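Local coordinates for maternal protein tudor (Drosophila melanogaster, PDB 3NTK) that recognises methylarginine-marked Aubergine through modules such as its last extended Tudor domain, and is required in oogenesis for primordial germ cell formation, at residues V9-D12 against S16-V19; E29-K34 against E99-P104; I69-V72 against C78-H81; V140-T145 against G149-R154; F156-S159 against E164-Q167. All blocks are in the same frame, centred on the assembly; numbering follows the deposited sequence.

Contact 1: V9-D12 against S16-V19; sequences VQFD and SFYV
Val9 and Gln10 both face Tyr18 in a classic beta bulge of the antiparallel hairpin formed by strands 4-11 and 16-21, part of the OB-fold lobe of this extended Tudor domain. Tyr18 O takes the short bond from Val9 N, 2.9 Å, and a weak one from Gln10 N, while Tyr18 N gives a nearly straight bond to Gln10 O at 2.8 Å and 169°. One face of the hairpin is apolar. Phe11 sends ring atom CD2 to within 3.4 Å of Phe17 CB, and the two rings, with centroids 5.4 Å apart, meet obliquely. The Phe17 ring stands between its own backbone N and carbonyl carbon (chi1 61°), which carries it toward Cys111 and Leu113 of strand 109-113, whereas Phe11 reaches Gln127 and Ile130 of helix 120-131. Phenylalanine suits both places because a large, wholly apolar ring packs well between this sheet face and those neighbours. On the other face Gln10 CB lies 3.9 Å from Tyr18 CD1, and the tyrosine ring goes on to meet His81 and His110. At the turn end of the hairpin Asp12 N bonds Ser16 O, 3.1 Å. A water there donates to Asp12 OD2 and lies 2.7 Å from Ser16 OG, a hydroxyl also hydrogen-bonded to His110 NE2.

Contact 2: E29-K34 against E99-P104; sequences EQMTDK and EELAKP
Leu101 O is held by a hydrogen bond from Arg66 NH1 and is also met by the methyl of Met31, whose CE comes to 3.4 Å from this oxygen. The contact packs helix 25-38, which leads from the OB-fold strands into the Tudor part of the chain, against the short, weakly bonded helix 99-102 and the turn that follows. No hydrogen bond joins the two segments; they meet by van der Waals packing. Met31 leaves its helix with CG anti to the backbone N (chi1 172°), then bends at both chi2 and chi3, so that the sulfur and methyl curl over to the other segment. SD rests 3.9 Å from Leu101 CD2, and CE rests against the proline ring at CG of Pro104, 3.8 Å away. A flexible, unbranched thioether suits this place, since it can bend to follow a leucine branch, a carbonyl and a ring at once. Pro104, which has no side-chain polar group, presents a firm apolar surface, and its own carbonyl oxygen is bonded by the same Arg66 NH1. One turn along the helix from Met31, Lys34 contributes only its aliphatic part. Its amine remains 6.1 Å from Glu100 OE1, too far for contact, while Leu101 CD2 touches both Met31 SD and Lys34 CD, the latter at 3.8 Å.

Contact 3: I69-V72 against C78-H81; sequences IRKV and CEVH
Cys78 puts its sulfur into a shallow hollow between Ile69 and Val72: SG is 4.1 Å from Ile69 CG2 and 4.2 Å from Val72 CG2. Beside it Ile69 CG1 meets Val80 CG1 at 4.3 Å, so slim, branched and sulfur-bearing groups tile this face, which closes on Leu48 and Phe94. The backbone carries a bump of its own. In the antiparallel hairpin of strands 63-72 and 78-82, part of the Tudor barrel, Arg70 and Lys71 both face Glu79 in a classic beta bulge. Glu79 O is gripped twice, by Arg70 N at 2.8 Å and by Lys71 N at 3.3 Å, the second bond using a lone pair in the carbonyl plane. The extra residue tips Arg70 toward strand 78-82, and a bend at chi2 (-62°) lays its guanidinium flat on the His81 ring, planes 12° apart. Arg70 NH2 lies over the rim of the ring, 3.3 Å from His81 CG, while His81 CB faces the guanidinium centre. A planar cation suits such a lid. An alanine here would be likely to strip that cover from one face of His81 and leave the ring freer to turn. Lys71 crosses the Glu79 side chain obliquely, its CD 3.3 Å from Glu79 OE1, whereas Glu79 OE2 is bonded by Asn88.

Contact 4: V140-T145 against G149-R154; sequences VEILAT and GTHVVR
Glu141 and Arg154 pair across the antiparallel hairpin of strands 137-145 and 151-157, in the curved sheet of the OB-fold lobe, where the short strand axes run at 133° to each other. Backbone bonds come first. Glu141 and Arg154 exchange two, N to O each way, and further along a classic beta bulge sets both Leu143 and Ala144 opposite Val152, whose carbonyl takes Leu143 N at 2.9 Å and Ala144 N weakly. Among side-chain polar contacts, Glu141 has CG anti to the backbone N (chi1 -169°) and an extended chain, which carries its carboxylate alongside Arg154 to a salt bridge, NH1 to OE1 at 3.2 Å, with carboxylate and guanidinium planes nearly perpendicular (86°). Arg154 NE makes only a long, weak ion pair with Asp114. A leucine here, lacking the guanidinium, would probably leave the Glu141 carboxylate without this partner and Leu143 without the flat surface it rests on. In a second polar pair, His151 ND1 gives a weak bond to Thr145 OG1. Apolar packing completes the hairpin. Val140 CB meets Val153 CB at 4.1 Å on the side toward Met21 and Phe17, where beta-branched residues fit both strand and core. Leu143 CD2 lies over one face of the Arg154 guanidinium, toward its rim, 3.7 Å from CZ. Ile142 CD1 sits over the His151 ring in a CH-pi contact, 4.0 Å from its centroid.

Contact 5: F156-S159 against E164-Q167; sequences FYQS and EKLQ
Tyr157, the last residue of strand 151-157 in the OB-fold sheet, packs against Lys165 of the short, weakly bonded C-terminal helix 162-165. The close part of the contact is carbon on carbon and carbon on carbonyl. Tyr157 CB meets Lys165 CG at 3.9 Å, and that same methylene lies 3.7 Å from Tyr157 O, near the plane of the ring and at its edge. The tyrosine CG is anti to the backbone N (chi1 -177°), which swings the ring toward Phe138 and Phe129 and lets OH bond Glu136; a tyrosine suits this place because it joins an apolar ring to a polar end. Beyond Tyr157 the packing thins. Gln158 takes a left-handed backbone conformation where the chain leaves the strand, and its exposed side chain comes across the lysine at about a right angle without a hydrogen bond. Lysine fits between these two settings, lending methylenes to the tyrosine while its amine reaches the exposed Gln158 side. Past it, Leu166 is the centre of an inverse gamma turn and packs on helix 120-131, which carries Cys121, disulfide-bonded to Cys169. Bends at chi2 and chi3 fold the Lys165 chain back, leaving NZ 3.9 Å from Gln158 OE1.

Contact 1 comes first along the chain; contact 2 then opens on helix 25-38 and closes only after contact 3 is complete, and contacts 4 and 5 follow. Contacts 1 and 4 lie in, and contact 5 reaches, one curved sheet of the OB-fold lobe. Contacts 1 and 4, with centres about 13 Å apart, touch where Phe17 packs on Val153, while 4 and 5 share strand 151-157. Contact 3 lies in the Tudor barrel, its centre about 36 Å from that of contact 5, yet Tyr18 of contact 1 touches His81 of contact 3. That touch and the helix in contact 2 are consistent with the two lobes forming one continuous extended Tudor unit.

Contact 1: V9-D12 against S16-V19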
# COMPACT_ATOMS: atom_id res chain seq x y z
N VAL A 9 -3.84 -4.76 -0.30
CA VAL A 9 -4.40 -3.77 0.61
C VAL A 9 -5.18 -2.66 -0.08
O VAL A 9 -5.97 -1.96 0.56
CB VAL A 9 -3.29 -3.13 1.49
CG1 VAL A 9 -2.67 -4.19 2.39
CG2 VAL A 9 -2.22 -2.48 0.61
N GLN A 10 -4.95 -2.50 -1.37
CA GLN A 10 -5.63 -1.49 -2.16
C GLN A 10 -5.72 -2.00 -3.59
O GLN A 10 -4.72 -2.45 -4.14
CB GLN A 10 -4.85 -0.18 -2.12
CG GLN A 10 -5.59 1.01 -2.70
CD GLN A 10 -6.64 1.55 -1.75
OE1 GLN A 10 -7.41 2.45 -2.10
NE2 GLN A 10 -6.69 1.01 -0.54
N PHE A 11 -6.90 -1.94 -4.19
CA PHE A 11 -7.05 -2.44 -5.56
C PHE A 11 -7.94 -1.55 -6.42
O PHE A 11 -9.16 -1.60 -6.32
CB PHE A 11 -7.60 -3.87 -5.52
CG PHE A 11 -7.51 -4.59 -6.84
CD1 PHE A 11 -8.56 -4.52 -7.76
CD2 PHE A 11 -6.38 -5.34 -7.17
CE1 PHE A 11 -8.47 -5.19 -8.99
CE2 PHE A 11 -6.29 -6.01 -8.39
CZ PHE A 11 -7.34 -5.93 -9.30
N ASP A 12 -7.33 -0.73 -7.26
CA ASP A 12 -8.09 0.14 -8.14
C ASP A 12 -8.36 -0.61 -9.44
O ASP A 12 -9.33 -0.33 -10.15
CB ASP A 12 -7.33 1.44 -8.41
CG ASP A 12 -7.30 2.36 -7.21
OD1 ASP A 12 -8.38 2.61 -6.63
OD2 ASP A 12 -6.21 2.84 -6.84
N SER A 16 -3.18 -1.18 -11.42
CA SER A 16 -2.76 -0.38 -10.28
C SER A 16 -3.35 -0.86 -8.96
O SER A 16 -4.53 -0.62 -8.67
CB SER A 16 -3.13 1.09 -10.48
OG SER A 16 -2.57 1.88 -9.44
N PHE A 17 -2.52 -1.55 -8.18
CA PHE A 17 -2.94 -2.02 -6.87
C PHE A 17 -1.74 -2.06 -5.92
O PHE A 17 -0.59 -1.93 -6.35
CB PHE A 17 -3.64 -3.38 -6.95
CG PHE A 17 -2.79 -4.49 -7.51
CD1 PHE A 17 -2.65 -4.66 -8.89
CD2 PHE A 17 -2.17 -5.41 -6.66
CE1 PHE A 17 -1.91 -5.74 -9.40
CE2 PHE A 17 -1.43 -6.48 -7.17
CZ PHE A 17 -1.30 -6.64 -8.54
N TYR A 18 -2.02 -2.20 -4.63
CA TYR A 18 -0.97 -2.24 -3.62
C TYR A 18 -1.03 -3.52 -2.80
O TYR A 18 -2.11 -4.01 -2.48
CB TYR A 18 -1.08 -1.05 -2.67
CG TYR A 18 -0.74 0.28 -3.30
CD1 TYR A 18 -1.68 0.97 -4.08
CD2 TYR A 18 0.52 0.84 -3.12
CE1 TYR A 18 -1.36 2.20 -4.66
CE2 TYR A 18 0.85 2.07 -3.69
CZ TYR A 18 -0.09 2.74 -4.46
OH TYR A 18 0.26 3.95 -5.02
N VAL A 19 0.14 -4.03 -2.43
CA VAL A 19 0.23 -5.24 -1.64
C VAL A 19 1.20 -5.08 -0.48
O VAL A 19 2.03 -4.17 -0.45
CB VAL A 19 0.71 -6.44 -2.48
CG1 VAL A 19 -0.19 -6.61 -3.69
CG2 VAL A 19 2.17 -6.24 -2.91
O HOH W 1 -3.74 2.43 -7.08

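Contact 2: E29-K34 against E99-P104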
# COMPACT_ATOMS: atom_id res chain seq x y z
N GLU A 29 5.14 -4.68 11.52
CA GLU A 29 4.59 -4.79 12.86
C GLU A 29 5.50 -4.07 13.86
O GLU A 29 5.02 -3.50 14.84
CB GLU A 29 4.42 -6.26 13.26
CG GLU A 29 3.45 -7.02 12.38
CD GLU A 29 3.11 -8.39 12.93
OE1 GLU A 29 4.06 -9.17 13.20
OE2 GLU A 29 1.91 -8.69 13.09
N GLN A 30 6.80 -4.12 13.61
CA GLN A 30 7.76 -3.44 14.48
C GLN A 30 7.57 -1.94 14.30
O GLN A 30 7.54 -1.18 15.27
CB GLN A 30 9.20 -3.82 14.12
CG GLN A 30 10.25 -3.02 14.89
CD GLN A 30 11.68 -3.41 14.56
OE1 GLN A 30 12.10 -4.55 14.75
NE2 GLN A 30 12.45 -2.45 14.05
N MET A 31 7.43 -1.50 13.05
CA MET A 31 7.22 -0.09 12.75
C MET A 31 5.96 0.41 13.45
O MET A 31 5.97 1.44 14.12
CB MET A 31 7.08 0.13 11.24
CG MET A 31 6.68 1.55 10.85
SD MET A 31 7.84 2.81 11.45
CE MET A 31 9.25 2.46 10.38
N THR A 32 4.87 -0.33 13.28
CA THR A 32 3.60 0.02 13.88
C THR A 32 3.70 0.13 15.40
O THR A 32 3.15 1.06 15.99
CB THR A 32 2.53 -1.02 13.49
OG1 THR A 32 2.39 -1.02 12.07
CG2 THR A 32 1.18 -0.68 14.13
N ASP A 33 4.40 -0.80 16.03
CA ASP A 33 4.58 -0.77 17.48
C ASP A 33 5.37 0.47 17.91
O ASP A 33 4.98 1.16 18.85
CB ASP A 33 5.30 -2.04 17.97
CG ASP A 33 4.44 -3.29 17.87
OD1 ASP A 33 3.29 -3.27 18.37
OD2 ASP A 33 4.92 -4.30 17.31
N LYS A 34 6.47 0.74 17.21
CA LYS A 34 7.31 1.90 17.54
C LYS A 34 6.56 3.22 17.38
O LYS A 34 6.75 4.15 18.17
CB LYS A 34 8.56 1.92 16.66
CG LYS A 34 9.55 0.79 16.95
CD LYS A 34 10.82 0.95 16.12
CE LYS A 34 11.77 -0.21 16.34
NZ LYS A 34 12.10 -0.38 17.78
N GLU A 99 13.85 10.61 12.57
CA GLU A 99 14.72 10.21 11.47
C GLU A 99 14.89 8.70 11.39
O GLU A 99 14.92 8.13 10.30
CB GLU A 99 16.10 10.87 11.60
CG GLU A 99 16.16 12.34 11.20
CD GLU A 99 15.56 13.27 12.25
OE1 GLU A 99 15.28 12.80 13.37
OE2 GLU A 99 15.39 14.47 11.95
N GLU A 100 15.01 8.05 12.54
CA GLU A 100 15.18 6.60 12.61
C GLU A 100 13.99 5.85 12.02
O GLU A 100 14.15 4.76 11.48
CB GLU A 100 15.40 6.18 14.06
CG GLU A 100 15.42 4.68 14.30
CD GLU A 100 15.63 4.33 15.76
OE1 GLU A 100 14.90 4.88 16.62
OE2 GLU A 100 16.53 3.51 16.06
N LEU A 101 12.79 6.42 12.14
CA LEU A 101 11.60 5.76 11.62
C LEU A 101 11.32 6.10 10.16
O LEU A 101 10.40 5.54 9.56
CB LEU A 101 10.38 6.10 12.48
CG LEU A 101 10.47 5.53 13.91
CD1 LEU A 101 9.19 5.82 14.68
CD2 LEU A 101 10.72 4.03 13.83
N ALA A 102 12.11 7.00 9.59
CA ALA A 102 11.96 7.37 8.19
C ALA A 102 12.91 6.53 7.34
O ALA A 102 12.78 6.48 6.11
CB ALA A 102 12.26 8.85 8.00
N LYS A 103 13.87 5.87 7.99
CA LYS A 103 14.85 5.07 7.27
C LYS A 103 14.28 3.81 6.60
O LYS A 103 14.65 3.49 5.47
CB LYS A 103 16.00 4.65 8.20
CG LYS A 103 16.84 5.81 8.71
CD LYS A 103 18.03 5.31 9.52
CE LYS A 103 18.78 6.47 10.16
NZ LYS A 103 19.22 7.47 9.15
N PRO A 104 13.40 3.07 7.29
CA PRO A 104 12.85 1.87 6.66
C PRO A 104 12.07 2.17 5.39
O PRO A 104 11.39 3.20 5.29
CB PRO A 104 11.96 1.28 7.76
CG PRO A 104 12.66 1.71 9.01
CD PRO A 104 13.02 3.14 8.71

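Contact 3: I69-V72 against C78-H81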
# COMPACT_ATOMS: atom_id res chain seq x y z
N ILE A 69 3.21 13.58 1.94
CA ILE A 69 2.28 14.58 1.45
C ILE A 69 2.27 14.60 -0.08
O ILE A 69 3.32 14.68 -0.71
CB ILE A 69 2.65 15.96 1.99
CG1 ILE A 69 2.56 15.95 3.52
CG2 ILE A 69 1.73 17.03 1.38
CD1 ILE A 69 2.91 17.27 4.18
N ARG A 70 1.08 14.51 -0.65
CA ARG A 70 0.92 14.51 -2.10
C ARG A 70 0.42 15.85 -2.63
O ARG A 70 0.81 16.28 -3.71
CB ARG A 70 -0.03 13.39 -2.53
CG ARG A 70 0.56 12.00 -2.36
CD ARG A 70 1.78 11.83 -3.25
NE ARG A 70 2.39 10.50 -3.14
CZ ARG A 70 1.79 9.37 -3.50
NH1 ARG A 70 0.57 9.40 -4.01
NH2 ARG A 70 2.43 8.22 -3.36
N LYS A 71 -0.45 16.49 -1.86
CA LYS A 71 -1.01 17.78 -2.24
C LYS A 71 -1.31 18.62 -1.00
O LYS A 71 -1.87 18.10 -0.03
CB LYS A 71 -2.32 17.60 -3.02
CG LYS A 71 -2.19 16.89 -4.35
CD LYS A 71 -3.55 16.80 -5.04
CE LYS A 71 -4.13 18.19 -5.28
NZ LYS A 71 -5.51 18.15 -5.86
N VAL A 72 -0.95 19.89 -1.04
CA VAL A 72 -1.22 20.79 0.07
C VAL A 72 -2.51 21.55 -0.27
O VAL A 72 -2.56 22.28 -1.26
CB VAL A 72 -0.08 21.80 0.29
CG1 VAL A 72 -0.45 22.79 1.38
CG2 VAL A 72 1.20 21.06 0.66
N CYS A 78 -4.15 18.39 3.88
CA CYS A 78 -3.22 17.82 2.91
C CYS A 78 -3.72 16.46 2.47
O CYS A 78 -4.33 15.73 3.26
CB CYS A 78 -1.82 17.63 3.50
SG CYS A 78 -0.83 19.11 3.74
N GLU A 79 -3.47 16.12 1.21
CA GLU A 79 -3.82 14.80 0.72
C GLU A 79 -2.52 14.04 0.95
O GLU A 79 -1.46 14.45 0.48
CB GLU A 79 -4.15 14.82 -0.77
CG GLU A 79 -4.67 13.48 -1.26
CD GLU A 79 -4.54 13.31 -2.76
OE1 GLU A 79 -4.99 14.20 -3.51
OE2 GLU A 79 -3.99 12.27 -3.20
N VAL A 80 -2.59 12.94 1.68
CA VAL A 80 -1.39 12.16 1.95
C VAL A 80 -1.52 10.74 1.46
O VAL A 80 -2.62 10.25 1.19
CB VAL A 80 -1.07 12.12 3.46
CG1 VAL A 80 -0.96 13.54 4.00
CG2 VAL A 80 -2.14 11.34 4.21
N HIS A 81 -0.38 10.08 1.33
CA HIS A 81 -0.33 8.69 0.92
C HIS A 81 0.33 7.93 2.06
O HIS A 81 1.46 8.23 2.45
CB HIS A 81 0.51 8.53 -0.34
CG HIS A 81 0.60 7.12 -0.83
ND1 HIS A 81 1.68 6.31 -0.58
CD2 HIS A 81 -0.29 6.36 -1.52
CE1 HIS A 81 1.46 5.11 -1.10
NE2 HIS A 81 0.27 5.12 -1.67

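Contact 4: V140-T145 against G149-R154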
# COMPACT_ATOMS: atom_id res chain seq x y z
N VAL A 140 2.48 -13.32 -5.78
CA VAL A 140 2.86 -12.54 -6.94
C VAL A 140 4.23 -12.98 -7.41
O VAL A 140 5.10 -13.31 -6.60
CB VAL A 140 2.93 -11.01 -6.64
CG1 VAL A 140 1.53 -10.46 -6.41
CG2 VAL A 140 3.82 -10.75 -5.42
N GLU A 141 4.41 -13.02 -8.72
CA GLU A 141 5.69 -13.34 -9.31
C GLU A 141 6.15 -11.97 -9.78
O GLU A 141 5.46 -11.33 -10.56
CB GLU A 141 5.54 -14.28 -10.52
CG GLU A 141 6.86 -14.87 -11.00
CD GLU A 141 6.80 -15.41 -12.43
OE1 GLU A 141 5.71 -15.87 -12.85
OE2 GLU A 141 7.83 -15.37 -13.12
N ILE A 142 7.29 -11.50 -9.27
CA ILE A 142 7.79 -10.19 -9.67
C ILE A 142 8.63 -10.31 -10.94
O ILE A 142 9.71 -10.89 -10.93
CB ILE A 142 8.63 -9.54 -8.55
CG1 ILE A 142 7.81 -9.47 -7.27
CG2 ILE A 142 9.06 -8.13 -8.96
CD1 ILE A 142 8.55 -8.86 -6.09
N LEU A 143 8.11 -9.76 -12.03
CA LEU A 143 8.79 -9.82 -13.31
C LEU A 143 9.81 -8.70 -13.44
O LEU A 143 10.81 -8.85 -14.14
CB LEU A 143 7.77 -9.74 -14.45
CG LEU A 143 6.66 -10.79 -14.42
CD1 LEU A 143 5.73 -10.58 -15.61
CD2 LEU A 143 7.25 -12.19 -14.45
N ALA A 144 9.55 -7.58 -12.78
CA ALA A 144 10.45 -6.45 -12.83
C ALA A 144 10.00 -5.33 -11.91
O ALA A 144 8.86 -5.29 -11.44
CB ALA A 144 10.54 -5.93 -14.26
N THR A 145 10.93 -4.41 -11.65
CA THR A 145 10.66 -3.26 -10.81
C THR A 145 11.02 -2.05 -11.67
O THR A 145 12.16 -1.90 -12.10
CB THR A 145 11.52 -3.28 -9.54
OG1 THR A 145 11.15 -4.42 -8.74
CG2 THR A 145 11.32 -2.01 -8.72
N GLY A 149 9.60 2.38 -9.00
CA GLY A 149 9.48 1.53 -7.84
C GLY A 149 8.36 0.52 -7.99
O GLY A 149 8.27 -0.44 -7.22
N THR A 150 7.50 0.73 -8.98
CA THR A 150 6.38 -0.17 -9.23
C THR A 150 6.82 -1.54 -9.72
O THR A 150 7.71 -1.64 -10.57
CB THR A 150 5.43 0.43 -10.28
OG1 THR A 150 4.89 1.66 -9.79
CG2 THR A 150 4.29 -0.55 -10.60
N HIS A 151 6.21 -2.60 -9.18
CA HIS A 151 6.52 -3.96 -9.60
C HIS A 151 5.55 -4.40 -10.69
O HIS A 151 4.35 -4.19 -10.56
CB HIS A 151 6.33 -4.97 -8.46
CG HIS A 151 7.36 -4.90 -7.38
ND1 HIS A 151 8.71 -4.85 -7.63
CD2 HIS A 151 7.23 -4.97 -6.03
CE1 HIS A 151 9.37 -4.89 -6.48
NE2 HIS A 151 8.50 -4.97 -5.50
N VAL A 152 6.07 -5.00 -11.76
CA VAL A 152 5.21 -5.55 -12.81
C VAL A 152 5.13 -7.00 -12.35
O VAL A 152 6.15 -7.65 -12.20
CB VAL A 152 5.84 -5.48 -14.20
CG1 VAL A 152 4.95 -6.22 -15.21
CG2 VAL A 152 6.02 -4.02 -14.62
N VAL A 153 3.92 -7.50 -12.12
CA VAL A 153 3.76 -8.85 -11.60
C VAL A 153 2.74 -9.75 -12.28
O VAL A 153 1.94 -9.31 -13.11
CB VAL A 153 3.36 -8.79 -10.10
CG1 VAL A 153 4.29 -7.86 -9.33
CG2 VAL A 153 1.90 -8.31 -9.97
N ARG A 154 2.78 -11.03 -11.91
CA ARG A 154 1.83 -12.03 -12.38
C ARG A 154 1.17 -12.42 -11.06
O ARG A 154 1.85 -12.71 -10.08
CB ARG A 154 2.52 -13.23 -13.01
CG ARG A 154 3.09 -12.96 -14.38
CD ARG A 154 3.81 -14.18 -14.91
NE ARG A 154 4.59 -13.87 -16.11
CZ ARG A 154 5.54 -14.65 -16.60
NH1 ARG A 154 5.84 -15.80 -16.01
NH2 ARG A 154 6.20 -14.28 -17.69

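Contact 5: F156-S159 against E164-Q167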
# COMPACT_ATOMS: atom_id res chain seq x y z
N PHE A 156 -1.32 -14.73 -8.55
CA PHE A 156 -1.76 -16.10 -8.29
C PHE A 156 -2.64 -16.15 -7.05
O PHE A 156 -2.55 -15.31 -6.16
CB PHE A 156 -0.56 -17.03 -8.09
CG PHE A 156 0.37 -17.09 -9.27
CD1 PHE A 156 1.19 -16.01 -9.58
CD2 PHE A 156 0.41 -18.22 -10.08
CE1 PHE A 156 2.04 -16.05 -10.69
CE2 PHE A 156 1.25 -18.27 -11.19
CZ PHE A 156 2.07 -17.18 -11.49
N TYR A 157 -3.50 -17.16 -7.00
CA TYR A 157 -4.39 -17.35 -5.87
C TYR A 157 -4.35 -18.85 -5.57
O TYR A 157 -4.66 -19.66 -6.44
CB TYR A 157 -5.80 -16.89 -6.21
CG TYR A 157 -6.76 -17.01 -5.06
CD1 TYR A 157 -6.52 -16.35 -3.85
CD2 TYR A 157 -7.92 -17.78 -5.17
CE1 TYR A 157 -7.41 -16.45 -2.78
CE2 TYR A 157 -8.81 -17.89 -4.11
CZ TYR A 157 -8.55 -17.23 -2.93
OH TYR A 157 -9.45 -17.35 -1.90
N GLN A 158 -3.96 -19.20 -4.35
CA GLN A 158 -3.82 -20.60 -3.97
C GLN A 158 -2.75 -21.20 -4.88
O GLN A 158 -2.81 -22.36 -5.27
CB GLN A 158 -5.15 -21.34 -4.13
CG GLN A 158 -6.20 -20.91 -3.13
CD GLN A 158 -7.45 -21.76 -3.20
OE1 GLN A 158 -7.38 -22.99 -3.21
NE2 GLN A 158 -8.61 -21.11 -3.24
N SER A 159 -1.76 -20.37 -5.21
CA SER A 159 -0.63 -20.76 -6.06
C SER A 159 -0.99 -21.13 -7.50
O SER A 159 -0.22 -21.79 -8.18
CB SER A 159 0.14 -21.92 -5.40
OG SER A 159 0.72 -21.49 -4.18
N GLU A 164 -7.16 -18.74 -13.77
CA GLU A 164 -7.72 -20.07 -13.56
C GLU A 164 -8.76 -20.09 -12.44
O GLU A 164 -9.70 -20.87 -12.47
CB GLU A 164 -6.62 -21.08 -13.23
CG GLU A 164 -7.13 -22.49 -13.02
CD GLU A 164 -6.03 -23.45 -12.60
OE1 GLU A 164 -5.00 -23.52 -13.30
OE2 GLU A 164 -6.21 -24.14 -11.56
N LYS A 165 -8.58 -19.21 -11.45
CA LYS A 165 -9.51 -19.15 -10.33
C LYS A 165 -10.73 -18.29 -10.61
O LYS A 165 -11.69 -18.28 -9.84
CB LYS A 165 -8.78 -18.63 -9.08
CG LYS A 165 -7.44 -19.30 -8.83
CD LYS A 165 -7.58 -20.81 -8.65
CE LYS A 165 -8.23 -21.16 -7.32
NZ LYS A 165 -8.10 -22.61 -7.03
N LEU A 166 -10.69 -17.54 -11.72
CA LEU A 166 -11.83 -16.71 -12.11
C LEU A 166 -12.73 -17.60 -12.96
O LEU A 166 -12.68 -17.57 -14.19
CB LEU A 166 -11.35 -15.50 -12.92
CG LEU A 166 -10.44 -14.52 -12.18
CD1 LEU A 166 -10.00 -13.41 -13.13
CD2 LEU A 166 -11.17 -13.93 -10.98
N GLN A 167 -13.55 -18.40 -12.29
CA GLN A 167 -14.43 -19.34 -12.95
C GLN A 167 -15.47 -18.78 -13.91
O GLN A 167 -15.84 -19.45 -14.88
CB GLN A 167 -15.11 -20.22 -11.90
CG GLN A 167 -14.13 -20.99 -11.04
CD GLN A 167 -14.81 -21.97 -10.11
OE1 GLN A 167 -15.59 -21.58 -9.24
NE2 GLN A 167 -14.51 -23.25 -10.28